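Local coordinates for protein pectinesterase A (Erwinia chrysanthemi, PDB 2NTP) that hydrolyses the methyl esters of galacturonate units in plant cell-wall pectin, releasing methanol, a step thought to begin the maceration of plant tissue, at residues Val174-Gly179 with Gly242-His246; Val203-Thr208 with Ile276-Asp280; Thr208-Ile214 with Asn260-Thr265; Ser271-His275 with Gly308-Thr312. One frame throughout, in Å; residues are numbered along the deposited sequence.

Interaction 1: Val174-Gly179 with Gly242-His246; sequences VDFIFG and GRPWH. With ADA (alpha-D-galactopyranuronic acid), chain C; ADA (alpha-D-galactopyranuronic acid), chain B; ADA (alpha-D-galactopyranuronic acid), chain D.
V174 sets its CG1 methyl 3.5 Å from R243 NH2, in the substrate-binding cleft on the right-handed parallel beta-helix of pectin methylesterase; the branched residue lends an apolar flank to the arginine while its other methyl, CG2, looks toward the galacturonate of chain B. Next comes D175, the catalytic nucleophile, where the chain turns a corner. R243, a substrate-binding residue, forms a side-on salt bridge with its carboxylate through two hydrogen bonds: NE lies 2.9 Å from OD1, on the syn lone pair, whereas NH2 lies 3.0 Å from OD2 and comes from above the carboxylate plane. The two planes are twisted 52° apart. An arginine suits the place because its extended chain spans the gap and NH2 still has a hydrogen to give the ring oxygen O5 of the chain B sugar, 3.0 Å away. D175 OD2 stands 2.6 Å from O6B of the chain D sugar. Further on, CZ3 of the substrate-binding W245 lies at the edge of the F178 ring, 3.5 Å from CD2, and the two rings meet obliquely, their planes inclined at 59°. G179 brings its CA to the indole edge, 4.0 Å from CZ3, and its backbone angles favour glycine. W245, with CG anti to the backbone N (chi1 -176°), carries its indole to the sugar, where NE1 donates to O6B of the chain C galacturonate at 3.0 Å.

Interaction 2: Val203-Thr208 with Ile276-Asp280; sequences VSGYLT and IYGWD. With ADA (alpha-D-galactopyranuronic acid), chain E.
The Y206 ring receives its polar neighbours at the edge: D280 OD2, the O3 hydroxyl of the chain E galacturonate and a bridging water all lie near its plane. The hydroxyl of Y277 comes obliquely, 3.4 Å from Y206 CE2. V203 CG2 approaches the Y277 ring obliquely, and both methyls of this forked side chain lie near the phenol end. Y277 OH donates to the anti lone pair of D280 OD2 at 2.6 Å. The same oxygen accepts a hydrogen from the water at 2.8 Å, and that water stands 2.6 Å from Y206 OH. A carboxylate suits this spot because one oxygen can serve two donors. Y206 OH also shares a hydrogen bond of 2.8 Å with O3 of the sugar, in keeping with its role in substrate binding. Y277 has CG between its backbone N and carbonyl carbon (chi1 61°), which turns the phenol toward 203-208. Deeper in, L207 CD1 meets I276 CD1 at 3.8 Å, the two aliphatic chains crossing at about a right angle. Strands 205-210 and 276-278 belong to one parallel sheet with strand 239-242 between them, and L207 and I276 both also rest on V227 of strand 226-229.

Interaction 3: Thr208-Ile214 with Asn260-Thr265; sequences TAPSTNI and NAIGQT
Connections of the parallel beta-helix pack together here, one leaving strand 205-210 and the other entering strand 264-268. T208 and T265 reach toward each other tip to tip inside the helix, T265 OG1 donating to T208 OG1 at 2.9 Å; T208 OG1 is also bonded to L241 O, and a threonine can pair this way while keeping a methyl for the core. P210 lays its ring across T265, CG 3.2 Å from OG1. T212 OG1 accepts the amide of Q264 at 3.0 Å in a nearly straight bond (168°). G263 passes close by P210 O, its CA 3.5 Å away, where a side chain would clash. A water accepts from G263 N and lies within bonding distance of A261 O and P210 O, though it cannot serve every acceptor around it at once. Toward the surface, I214 N donates to N260 O at 2.9 Å, and I214 lies side by side with I262, CD1 4.0 Å from CB, as aliphatic cover. A261 centres an inverse gamma turn. Loops leaving and entering the sheets of a parallel beta-helix stack in this way on its side.

Interaction 4: Ser271-His275 with Gly308-Thr312; sequences SMDNH and GAGAT
M272 O is the tight point of this contact: it accepts the amide of G310 at 2.8 Å, the donor approaching from 49° above the carbonyl plane. G308 CA and G310 CA press close too, the latter 3.2 Å from D273 O, and at both places a side chain would collide with a carbonyl oxygen, so glycine suits each. They belong to a type I turn, G308 to A311, closed by A311 N to G308 O at 2.9 Å. M272 rests its CB 4.0 Å from G310 C, and its extended chain then leads away from the turn. The outer side is looser. There the small, exposed A309 sets its CB 3.7 Å from N274 CB. D273 OD1 takes the amide of N274 at 2.7 Å, while R229 holds both D273 OD2, in a salt bridge, and N274 OD1. With one backbone bond and otherwise CH-to-oxygen and aliphatic contacts across the gap, the turn is joined to the end of strand 271-272 through main-chain complementarity rather than charge.

How the interactions relate
From the N terminus, 174-179 comes first and meets 242-246, so interaction 1 closes a loop of 62 residues containing only strands and loops. Segment 203-208 starts within that span and pairs later with 276-280, so interactions 1 and 2 cross. Interaction 3 begins at the shared residue T208 and closes at 260-265, wholly within the span of interaction 2 but crossing interaction 1. Interaction 4 opens at 271-275, before interaction 2 closes, and so crosses it, while following interactions 1 and 3 in series. Interactions 1 to 3 gather on strand 205-210 and its sheet neighbours beside the substrate cleft; interaction 4 ties strand 271-272 to the loop after strand 300-304.

Interaction 1: Val174-Gly179 with Gly242-His246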
loop_
_atom_site.group_PDB
_atom_site.type_symbol
_atom_site.label_atom_id
_atom_site.label_comp_id
_atom_site.label_asym_id
_atom_site.label_seq_id
_atom_site.Cartn_x
_atom_site.Cartn_y
_atom_site.Cartn_z
ATOM N N VAL A 174 0.980 -10.449 3.017
ATOM C CA VAL A 174 -0.477 -10.589 2.972
ATOM C C VAL A 174 -1.150 -9.245 2.723
ATOM O O VAL A 174 -1.001 -8.315 3.517
ATOM C CB VAL A 174 -1.016 -11.212 4.292
ATOM C CG1 VAL A 174 -2.543 -11.073 4.394
ATOM C CG2 VAL A 174 -0.591 -12.674 4.411
ATOM N N ASP A 175 -1.892 -9.155 1.614
ATOM C CA ASP A 175 -2.718 -7.986 1.307
ATOM C C ASP A 175 -1.892 -6.701 1.318
ATOM O O ASP A 175 -2.301 -5.705 1.922
ATOM C CB ASP A 175 -3.897 -7.874 2.301
ATOM C CG ASP A 175 -4.814 -9.098 2.289
ATOM O OD1 ASP A 175 -4.642 -9.979 1.432
ATOM O OD2 ASP A 175 -5.723 -9.175 3.151
ATOM N N PHE A 176 -0.724 -6.719 0.670
ATOM C CA PHE A 176 0.213 -5.605 0.859
ATOM C C PHE A 176 -0.119 -4.328 0.083
ATOM O O PHE A 176 0.492 -3.284 0.312
ATOM C CB PHE A 176 1.702 -6.020 0.842
ATOM C CG PHE A 176 2.248 -6.461 -0.502
ATOM C CD1 PHE A 176 2.730 -5.526 -1.422
ATOM C CD2 PHE A 176 2.369 -7.821 -0.805
ATOM C CE1 PHE A 176 3.286 -5.933 -2.648
ATOM C CE2 PHE A 176 2.933 -8.242 -2.024
ATOM C CZ PHE A 176 3.385 -7.297 -2.947
ATOM N N ILE A 177 -1.096 -4.421 -0.816
ATOM C CA ILE A 177 -1.769 -3.245 -1.362
ATOM C C ILE A 177 -3.244 -3.515 -1.157
ATOM O O ILE A 177 -3.781 -4.453 -1.735
ATOM C CB ILE A 177 -1.500 -3.030 -2.869
ATOM C CG1 ILE A 177 0.004 -2.889 -3.141
ATOM C CG2 ILE A 177 -2.263 -1.793 -3.369
ATOM C CD1 ILE A 177 0.383 -2.996 -4.626
ATOM N N PHE A 178 -3.896 -2.712 -0.325
ATOM C CA PHE A 178 -5.301 -2.981 0.009
ATOM C C PHE A 178 -6.087 -1.698 0.226
ATOM O O PHE A 178 -5.510 -0.643 0.513
ATOM C CB PHE A 178 -5.408 -3.909 1.236
ATOM C CG PHE A 178 -5.062 -3.247 2.548
ATOM C CD1 PHE A 178 -3.749 -2.880 2.835
ATOM C CD2 PHE A 178 -6.050 -3.006 3.505
ATOM C CE1 PHE A 178 -3.425 -2.262 4.041
ATOM C CE2 PHE A 178 -5.734 -2.404 4.727
ATOM C CZ PHE A 178 -4.420 -2.035 4.995
ATOM N N GLY A 179 -7.407 -1.793 0.089
ATOM C CA GLY A 179 -8.271 -0.641 0.332
ATOM C C GLY A 179 -9.185 -0.324 -0.835
ATOM O O GLY A 179 -9.217 -1.046 -1.834
ATOM N N GLY A 242 -4.647 -11.350 -5.927
ATOM C CA GLY A 242 -5.617 -10.594 -5.153
ATOM C C GLY A 242 -6.654 -11.502 -4.527
ATOM O O GLY A 242 -6.875 -12.618 -4.995
ATOM N N ARG A 243 -7.261 -11.016 -3.449
ATOM C CA ARG A 243 -8.454 -11.624 -2.860
ATOM C C ARG A 243 -9.411 -10.490 -2.458
ATOM O O ARG A 243 -8.966 -9.367 -2.209
ATOM C CB ARG A 243 -8.096 -12.544 -1.685
ATOM C CG ARG A 243 -7.341 -11.882 -0.535
ATOM C CD ARG A 243 -7.050 -12.884 0.583
ATOM N NE ARG A 243 -6.481 -12.221 1.753
ATOM C CZ ARG A 243 -6.420 -12.754 2.973
ATOM N NH1 ARG A 243 -6.893 -13.975 3.201
ATOM N NH2 ARG A 243 -5.887 -12.062 3.970
ATOM N N PRO A 244 -10.728 -10.762 -2.424
ATOM C CA PRO A 244 -11.673 -9.657 -2.253
ATOM C C PRO A 244 -11.896 -9.261 -0.798
ATOM O O PRO A 244 -12.495 -10.020 -0.035
ATOM C CB PRO A 244 -12.981 -10.208 -2.856
ATOM C CG PRO A 244 -12.708 -11.658 -3.207
ATOM C CD PRO A 244 -11.418 -12.054 -2.570
ATOM N N TRP A 245 -11.422 -8.072 -0.424
ATOM C CA TRP A 245 -11.623 -7.577 0.933
ATOM C C TRP A 245 -12.960 -6.861 1.064
ATOM O O TRP A 245 -13.202 -5.845 0.411
ATOM C CB TRP A 245 -10.473 -6.659 1.364
ATOM C CG TRP A 245 -10.587 -6.198 2.787
ATOM C CD1 TRP A 245 -11.017 -6.935 3.858
ATOM C CD2 TRP A 245 -10.241 -4.905 3.302
ATOM N NE1 TRP A 245 -10.978 -6.175 5.002
ATOM C CE2 TRP A 245 -10.509 -4.924 4.691
ATOM C CE3 TRP A 245 -9.745 -3.727 2.722
ATOM C CZ2 TRP A 245 -10.285 -3.812 5.516
ATOM C CZ3 TRP A 245 -9.531 -2.616 3.539
ATOM C CH2 TRP A 245 -9.799 -2.669 4.926
ATOM N N HIS A 246 -13.825 -7.416 1.904
ATOM C CA HIS A 246 -15.094 -6.788 2.245
ATOM C C HIS A 246 -14.994 -6.328 3.694
ATOM O O HIS A 246 -15.253 -7.114 4.605
ATOM C CB HIS A 246 -16.240 -7.793 2.061
ATOM C CG HIS A 246 -16.499 -8.161 0.630
ATOM N ND1 HIS A 246 -17.676 -7.845 -0.016
ATOM C CD2 HIS A 246 -15.728 -8.800 -0.282
ATOM C CE1 HIS A 246 -17.624 -8.285 -1.262
ATOM N NE2 HIS A 246 -16.452 -8.867 -1.450
HETATM C C1 ADA C . -8.341 -6.348 7.370
HETATM C C2 ADA C . -7.753 -5.224 8.232
HETATM C C3 ADA C . -8.260 -5.356 9.664
HETATM C C4 ADA C . -9.789 -5.382 9.688
HETATM C C5 ADA C . -10.299 -6.516 8.796
HETATM C C6 ADA C . -11.799 -6.526 8.761
HETATM O O2 ADA C . -6.321 -5.281 8.233
HETATM O O3 ADA C . -7.746 -4.298 10.483
HETATM O O4 ADA C . -10.325 -4.141 9.211
HETATM O O5 ADA C . -9.776 -6.385 7.461
HETATM O O6B ADA C . -12.377 -6.414 7.655
HETATM O O6A ADA C . -12.410 -6.649 9.850
HETATM C C1 ADA B . -4.271 -14.349 6.376
HETATM C C2 ADA B . -3.663 -13.347 7.359
HETATM C C3 ADA B . -4.483 -13.285 8.646
HETATM C C4 ADA B . -5.980 -13.130 8.352
HETATM C C5 ADA B . -6.461 -14.151 7.322
HETATM C C6 ADA B . -7.901 -13.894 6.975
HETATM O O2 ADA B . -2.331 -13.751 7.677
HETATM O O3 ADA B . -4.025 -12.204 9.469
HETATM O O4 ADA B . -6.265 -11.822 7.845
HETATM O O5 ADA B . -5.650 -14.043 6.146
HETATM O O6B ADA B . -8.235 -13.901 5.771
HETATM O O6A ADA B . -8.717 -13.678 7.899
HETATM C C1 ADA D . -6.471 -10.631 8.632
HETATM C C2 ADA D . -7.943 -10.321 8.889
HETATM C C3 ADA D . -8.620 -9.891 7.586
HETATM C C4 ADA D . -7.840 -8.743 6.940
HETATM C C5 ADA D . -6.393 -9.186 6.711
HETATM C C6 ADA D . -5.527 -8.125 6.080
HETATM O O2 ADA D . -8.578 -11.483 9.436
HETATM O O3 ADA D . -9.977 -9.507 7.846
HETATM O O4 ADA D . -7.833 -7.617 7.827
HETATM O O5 ADA D . -5.825 -9.532 7.983
HETATM O O6B ADA D . -5.935 -7.461 5.094
HETATM O O6A ADA D . -4.396 -7.962 6.581
#

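Interaction 2: Val203-Thr208 with Ile276-Asp280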
loop_
_atom_site.group_PDB
_atom_site.type_symbol
_atom_site.label_atom_id
_atom_site.label_comp_id
_atom_site.label_asym_id
_atom_site.label_seq_id
_atom_site.Cartn_x
_atom_site.Cartn_y
_atom_site.Cartn_z
ATOM N N VAL A 203 -0.386 -21.018 1.289
ATOM C CA VAL A 203 -0.234 -19.705 0.654
ATOM C C VAL A 203 0.619 -18.761 1.509
ATOM O O VAL A 203 0.381 -18.621 2.710
ATOM C CB VAL A 203 -1.615 -19.071 0.337
ATOM C CG1 VAL A 203 -1.465 -17.655 -0.223
ATOM C CG2 VAL A 203 -2.378 -19.943 -0.649
ATOM N N SER A 204 1.602 -18.119 0.874
ATOM C CA SER A 204 2.462 -17.138 1.543
ATOM C C SER A 204 1.857 -15.734 1.595
ATOM O O SER A 204 2.105 -14.991 2.540
ATOM C CB SER A 204 3.848 -17.088 0.888
ATOM O OG SER A 204 4.670 -18.153 1.341
ATOM N N GLY A 205 1.080 -15.359 0.580
ATOM C CA GLY A 205 0.437 -14.044 0.610
ATOM C C GLY A 205 -0.388 -13.685 -0.602
ATOM O O GLY A 205 -0.663 -14.534 -1.454
ATOM N N TYR A 206 -0.790 -12.417 -0.654
ATOM C CA TYR A 206 -1.651 -11.878 -1.713
ATOM C C TYR A 206 -1.188 -10.456 -1.982
ATOM O O TYR A 206 -1.045 -9.652 -1.054
ATOM C CB TYR A 206 -3.132 -11.877 -1.284
ATOM C CG TYR A 206 -3.539 -13.135 -0.546
ATOM C CD1 TYR A 206 -3.386 -13.227 0.838
ATOM C CD2 TYR A 206 -4.036 -14.247 -1.231
ATOM C CE1 TYR A 206 -3.726 -14.385 1.526
ATOM C CE2 TYR A 206 -4.385 -15.421 -0.545
ATOM C CZ TYR A 206 -4.227 -15.468 0.838
ATOM O OH TYR A 206 -4.549 -16.603 1.548
ATOM N N LEU A 207 -0.948 -10.140 -3.246
ATOM C CA LEU A 207 -0.462 -8.806 -3.608
ATOM C C LEU A 207 -1.487 -7.741 -3.257
ATOM O O LEU A 207 -1.144 -6.686 -2.728
ATOM C CB LEU A 207 -0.150 -8.716 -5.103
ATOM C CG LEU A 207 1.241 -9.144 -5.572
ATOM C CD1 LEU A 207 1.513 -10.610 -5.307
ATOM C CD2 LEU A 207 1.392 -8.831 -7.052
ATOM N N THR A 208 -2.749 -8.020 -3.566
ATOM C CA THR A 208 -3.792 -7.018 -3.388
ATOM C C THR A 208 -4.996 -7.549 -2.633
ATOM O O THR A 208 -5.298 -8.739 -2.678
ATOM C CB THR A 208 -4.268 -6.422 -4.735
ATOM O OG1 THR A 208 -4.968 -7.418 -5.497
ATOM C CG2 THR A 208 -3.081 -5.894 -5.549
ATOM N N ILE A 276 3.374 -16.625 -8.519
ATOM C CA ILE A 276 1.960 -16.305 -8.712
ATOM C C ILE A 276 1.168 -17.536 -9.167
ATOM O O ILE A 276 1.542 -18.191 -10.152
ATOM C CB ILE A 276 1.783 -15.160 -9.757
ATOM C CG1 ILE A 276 2.434 -13.850 -9.279
ATOM C CG2 ILE A 276 0.298 -14.955 -10.103
ATOM C CD1 ILE A 276 1.926 -13.322 -7.920
ATOM N N TYR A 277 0.077 -17.838 -8.460
ATOM C CA TYR A 277 -0.822 -18.938 -8.848
ATOM C C TYR A 277 -2.133 -18.472 -9.487
ATOM O O TYR A 277 -2.823 -19.265 -10.143
ATOM C CB TYR A 277 -1.100 -19.888 -7.669
ATOM C CG TYR A 277 -1.771 -19.250 -6.470
ATOM C CD1 TYR A 277 -3.138 -18.957 -6.472
ATOM C CD2 TYR A 277 -1.040 -18.956 -5.321
ATOM C CE1 TYR A 277 -3.751 -18.366 -5.362
ATOM C CE2 TYR A 277 -1.646 -18.369 -4.205
ATOM C CZ TYR A 277 -2.995 -18.080 -4.235
ATOM O OH TYR A 277 -3.587 -17.501 -3.136
ATOM N N GLY A 278 -2.476 -17.198 -9.295
ATOM C CA GLY A 278 -3.752 -16.649 -9.765
ATOM C C GLY A 278 -4.449 -15.856 -8.678
ATOM O O GLY A 278 -3.794 -15.235 -7.842
ATOM N N TRP A 279 -5.779 -15.872 -8.694
ATOM C CA TRP A 279 -6.582 -15.121 -7.730
ATOM C C TRP A 279 -7.047 -16.032 -6.591
ATOM O O TRP A 279 -6.893 -17.253 -6.662
ATOM C CB TRP A 279 -7.797 -14.501 -8.431
ATOM C CG TRP A 279 -7.458 -13.622 -9.606
ATOM C CD1 TRP A 279 -7.508 -13.966 -10.930
ATOM C CD2 TRP A 279 -7.026 -12.255 -9.564
ATOM N NE1 TRP A 279 -7.133 -12.899 -11.713
ATOM C CE2 TRP A 279 -6.830 -11.837 -10.902
ATOM C CE3 TRP A 279 -6.786 -11.341 -8.527
ATOM C CZ2 TRP A 279 -6.406 -10.541 -11.231
ATOM C CZ3 TRP A 279 -6.370 -10.055 -8.850
ATOM C CH2 TRP A 279 -6.180 -9.665 -10.195
ATOM N N ASP A 280 -7.622 -15.445 -5.541
ATOM C CA ASP A 280 -8.106 -16.248 -4.416
ATOM C C ASP A 280 -9.363 -15.659 -3.780
ATOM O O ASP A 280 -9.767 -14.535 -4.097
ATOM C CB ASP A 280 -7.007 -16.421 -3.356
ATOM C CG ASP A 280 -7.009 -17.811 -2.719
ATOM O OD1 ASP A 280 -8.095 -18.408 -2.536
ATOM O OD2 ASP A 280 -5.913 -18.306 -2.390
HETATM C C1 ADA E . -5.155 -19.066 7.416
HETATM C C2 ADA E . -5.671 -18.204 6.256
HETATM C C3 ADA E . -4.509 -17.713 5.392
HETATM C C4 ADA E . -3.474 -16.985 6.251
HETATM C C5 ADA E . -3.028 -17.858 7.435
HETATM C C6 ADA E . -2.118 -17.081 8.351
HETATM O O1 ADA E . -4.630 -20.314 6.933
HETATM O O2 ADA E . -6.609 -18.939 5.458
HETATM O O3 ADA E . -4.981 -16.845 4.353
HETATM O O4 ADA E . -4.004 -15.728 6.705
HETATM O O5 ADA E . -4.158 -18.358 8.177
HETATM O O6B ADA E . -2.616 -16.468 9.324
HETATM O O6A ADA E . -0.889 -17.069 8.103
HETATM O O HOH W 1 -5.874 -18.557 0.383
#

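Interaction 3: Thr208-Ile214 with Asn260-Thr265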
loop_
_atom_site.group_PDB
_atom_site.type_symbol
_atom_site.label_atom_id
_atom_site.label_comp_id
_atom_site.label_asym_id
_atom_site.label_seq_id
_atom_site.Cartn_x
_atom_site.Cartn_y
_atom_site.Cartn_z
ATOM N N THR A 208 -2.749 -8.020 -3.566
ATOM C CA THR A 208 -3.792 -7.018 -3.388
ATOM C C THR A 208 -4.996 -7.549 -2.633
ATOM O O THR A 208 -5.298 -8.739 -2.678
ATOM C CB THR A 208 -4.268 -6.422 -4.735
ATOM O OG1 THR A 208 -4.968 -7.418 -5.497
ATOM C CG2 THR A 208 -3.081 -5.894 -5.549
ATOM N N ALA A 209 -5.675 -6.641 -1.942
ATOM C CA ALA A 209 -6.959 -6.943 -1.315
ATOM C C ALA A 209 -7.846 -5.713 -1.475
ATOM O O ALA A 209 -8.002 -4.924 -0.538
ATOM C CB ALA A 209 -6.782 -7.319 0.154
ATOM N N PRO A 210 -8.405 -5.527 -2.686
ATOM C CA PRO A 210 -9.228 -4.347 -2.950
ATOM C C PRO A 210 -10.594 -4.441 -2.278
ATOM O O PRO A 210 -11.176 -5.531 -2.196
ATOM C CB PRO A 210 -9.376 -4.365 -4.472
ATOM C CG PRO A 210 -9.322 -5.818 -4.823
ATOM C CD PRO A 210 -8.315 -6.409 -3.869
ATOM N N SER A 211 -11.073 -3.300 -1.785
ATOM C CA SER A 211 -12.398 -3.190 -1.172
ATOM C C SER A 211 -13.251 -2.173 -1.929
ATOM O O SER A 211 -14.210 -1.613 -1.382
ATOM C CB SER A 211 -12.259 -2.775 0.285
ATOM O OG SER A 211 -11.463 -1.606 0.391
ATOM N N THR A 212 -12.895 -1.964 -3.192
ATOM C CA THR A 212 -13.509 -0.966 -4.061
ATOM C C THR A 212 -15.031 -1.114 -4.048
ATOM O O THR A 212 -15.539 -2.202 -4.305
ATOM C CB THR A 212 -13.034 -1.151 -5.526
ATOM O OG1 THR A 212 -11.684 -1.637 -5.555
ATOM C CG2 THR A 212 -13.137 0.160 -6.308
ATOM N N ASN A 213 -15.746 -0.033 -3.745
ATOM C CA ASN A 213 -17.209 -0.059 -3.832
ATOM C C ASN A 213 -17.649 -0.384 -5.259
ATOM O O ASN A 213 -17.041 0.082 -6.221
ATOM C CB ASN A 213 -17.813 1.272 -3.387
ATOM C CG ASN A 213 -19.335 1.270 -3.442
ATOM O OD1 ASN A 213 -19.929 1.769 -4.400
ATOM N ND2 ASN A 213 -19.971 0.689 -2.429
ATOM N N ILE A 214 -18.713 -1.176 -5.388
ATOM C CA ILE A 214 -19.189 -1.628 -6.699
ATOM C C ILE A 214 -19.504 -0.476 -7.672
ATOM O O ILE A 214 -19.356 -0.633 -8.884
ATOM C CB ILE A 214 -20.399 -2.608 -6.563
ATOM C CG1 ILE A 214 -20.742 -3.274 -7.907
ATOM C CG2 ILE A 214 -21.609 -1.908 -5.935
ATOM C CD1 ILE A 214 -19.586 -4.085 -8.532
ATOM N N ASN A 260 -21.137 -4.629 -0.556
ATOM C CA ASN A 260 -20.954 -3.844 -1.772
ATOM C C ASN A 260 -19.510 -3.453 -2.067
ATOM O O ASN A 260 -19.236 -2.758 -3.052
ATOM C CB ASN A 260 -21.838 -2.597 -1.740
ATOM C CG ASN A 260 -23.313 -2.936 -1.709
ATOM O OD1 ASN A 260 -23.803 -3.715 -2.529
ATOM N ND2 ASN A 260 -24.028 -2.353 -0.756
ATOM N N ALA A 261 -18.596 -3.896 -1.207
ATOM C CA ALA A 261 -17.170 -3.719 -1.437
ATOM C C ALA A 261 -16.689 -4.861 -2.330
ATOM O O ALA A 261 -16.131 -5.853 -1.857
ATOM C CB ALA A 261 -16.423 -3.699 -0.116
ATOM N N ILE A 262 -16.952 -4.718 -3.625
ATOM C CA ILE A 262 -16.624 -5.738 -4.617
ATOM C C ILE A 262 -15.395 -5.236 -5.368
ATOM O O ILE A 262 -15.489 -4.531 -6.382
ATOM C CB ILE A 262 -17.832 -6.050 -5.540
ATOM C CG1 ILE A 262 -18.976 -6.668 -4.719
ATOM C CG2 ILE A 262 -17.436 -6.996 -6.668
ATOM C CD1 ILE A 262 -20.352 -6.498 -5.336
ATOM N N GLY A 263 -14.235 -5.600 -4.830
ATOM C CA GLY A 263 -12.972 -4.971 -5.202
ATOM C C GLY A 263 -12.538 -5.179 -6.634
ATOM O O GLY A 263 -12.892 -6.180 -7.261
ATOM N N GLN A 264 -11.778 -4.213 -7.143
ATOM C CA GLN A 264 -11.183 -4.303 -8.469
ATOM C C GLN A 264 -9.664 -4.296 -8.379
ATOM O O GLN A 264 -9.084 -3.418 -7.743
ATOM C CB GLN A 264 -11.651 -3.149 -9.366
ATOM C CG GLN A 264 -11.016 -3.158 -10.763
ATOM C CD GLN A 264 -11.236 -1.858 -11.512
ATOM O OE1 GLN A 264 -10.464 -0.907 -11.376
ATOM N NE2 GLN A 264 -12.298 -1.815 -12.316
ATOM N N THR A 265 -9.039 -5.288 -9.008
ATOM C CA THR A 265 -7.606 -5.253 -9.286
ATOM C C THR A 265 -7.425 -5.632 -10.743
ATOM O O THR A 265 -7.879 -6.702 -11.173
ATOM C CB THR A 265 -6.798 -6.235 -8.412
ATOM O OG1 THR A 265 -6.954 -5.890 -7.033
ATOM C CG2 THR A 265 -5.320 -6.168 -8.767
HETATM O O HOH W 2 -13.749 -6.988 -2.403
#

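Interaction 4: Ser271-His275 with Gly308-Thr312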
loop_
_atom_site.group_PDB
_atom_site.type_symbol
_atom_site.label_atom_id
_atom_site.label_comp_id
_atom_site.label_asym_id
_atom_site.label_seq_id
_atom_site.Cartn_x
_atom_site.Cartn_y
_atom_site.Cartn_z
ATOM N N SER A 271 4.852 -8.025 -15.835
ATOM C CA SER A 271 5.570 -9.294 -15.721
ATOM C C SER A 271 5.260 -9.958 -14.385
ATOM O O SER A 271 5.045 -9.282 -13.379
ATOM C CB SER A 271 7.078 -9.113 -15.892
ATOM O OG SER A 271 7.640 -8.373 -14.835
ATOM N N MET A 272 5.230 -11.285 -14.388
ATOM C CA MET A 272 4.940 -12.047 -13.180
ATOM C C MET A 272 5.831 -13.266 -13.135
ATOM O O MET A 272 5.847 -14.054 -14.082
ATOM C CB MET A 272 3.478 -12.499 -13.164
ATOM C CG MET A 272 2.468 -11.376 -13.170
ATOM S SD MET A 272 0.793 -11.967 -13.422
ATOM C CE MET A 272 -0.077 -10.406 -13.347
ATOM N N ASP A 273 6.566 -13.430 -12.038
ATOM C CA ASP A 273 7.319 -14.662 -11.821
ATOM C C ASP A 273 6.386 -15.787 -11.369
ATOM O O ASP A 273 5.201 -15.554 -11.085
ATOM C CB ASP A 273 8.456 -14.453 -10.819
ATOM C CG ASP A 273 9.618 -15.425 -11.035
ATOM O OD1 ASP A 273 9.508 -16.366 -11.866
ATOM O OD2 ASP A 273 10.657 -15.244 -10.369
ATOM N N ASN A 274 6.916 -17.008 -11.306
ATOM C CA ASN A 274 6.072 -18.179 -11.081
ATOM C C ASN A 274 5.613 -18.396 -9.639
ATOM O O ASN A 274 4.971 -19.398 -9.351
ATOM C CB ASN A 274 6.717 -19.460 -11.659
ATOM C CG ASN A 274 7.843 -19.999 -10.802
ATOM O OD1 ASN A 274 8.187 -19.437 -9.764
ATOM N ND2 ASN A 274 8.425 -21.116 -11.237
ATOM N N HIS A 275 5.924 -17.459 -8.743
ATOM C CA HIS A 275 5.352 -17.496 -7.393
ATOM C C HIS A 275 3.837 -17.233 -7.431
ATOM O O HIS A 275 3.105 -17.607 -6.511
ATOM C CB HIS A 275 6.090 -16.536 -6.439
ATOM C CG HIS A 275 5.980 -15.087 -6.809
ATOM N ND1 HIS A 275 6.524 -14.559 -7.963
ATOM C CD2 HIS A 275 5.415 -14.044 -6.153
ATOM C CE1 HIS A 275 6.283 -13.261 -8.008
ATOM N NE2 HIS A 275 5.609 -12.924 -6.922
ATOM N N GLY A 308 5.891 -13.422 -18.398
ATOM C CA GLY A 308 6.689 -14.100 -17.371
ATOM C C GLY A 308 6.029 -15.389 -16.918
ATOM O O GLY A 308 4.859 -15.635 -17.222
ATOM N N ALA A 309 6.773 -16.200 -16.166
ATOM C CA ALA A 309 6.340 -17.556 -15.815
ATOM C C ALA A 309 5.030 -17.642 -15.020
ATOM O O ALA A 309 4.343 -18.664 -15.067
ATOM C CB ALA A 309 7.458 -18.305 -15.100
ATOM N N GLY A 310 4.679 -16.574 -14.307
ATOM C CA GLY A 310 3.422 -16.541 -13.548
ATOM C C GLY A 310 2.210 -16.115 -14.358
ATOM O O GLY A 310 1.103 -16.010 -13.826
ATOM N N ALA A 311 2.411 -15.876 -15.651
ATOM C CA ALA A 311 1.351 -15.330 -16.498
ATOM C C ALA A 311 0.581 -16.388 -17.284
ATOM O O ALA A 311 0.601 -16.400 -18.513
ATOM C CB ALA A 311 1.912 -14.282 -17.435
ATOM N N THR A 312 -0.112 -17.267 -16.580
ATOM C CA THR A 312 -0.953 -18.256 -17.254
ATOM C C THR A 312 -2.339 -17.690 -17.573
ATOM O O THR A 312 -2.868 -16.855 -16.830
ATOM C CB THR A 312 -1.080 -19.528 -16.426
ATOM O OG1 THR A 312 -1.507 -19.186 -15.106
ATOM C CG2 THR A 312 0.260 -20.230 -16.335
#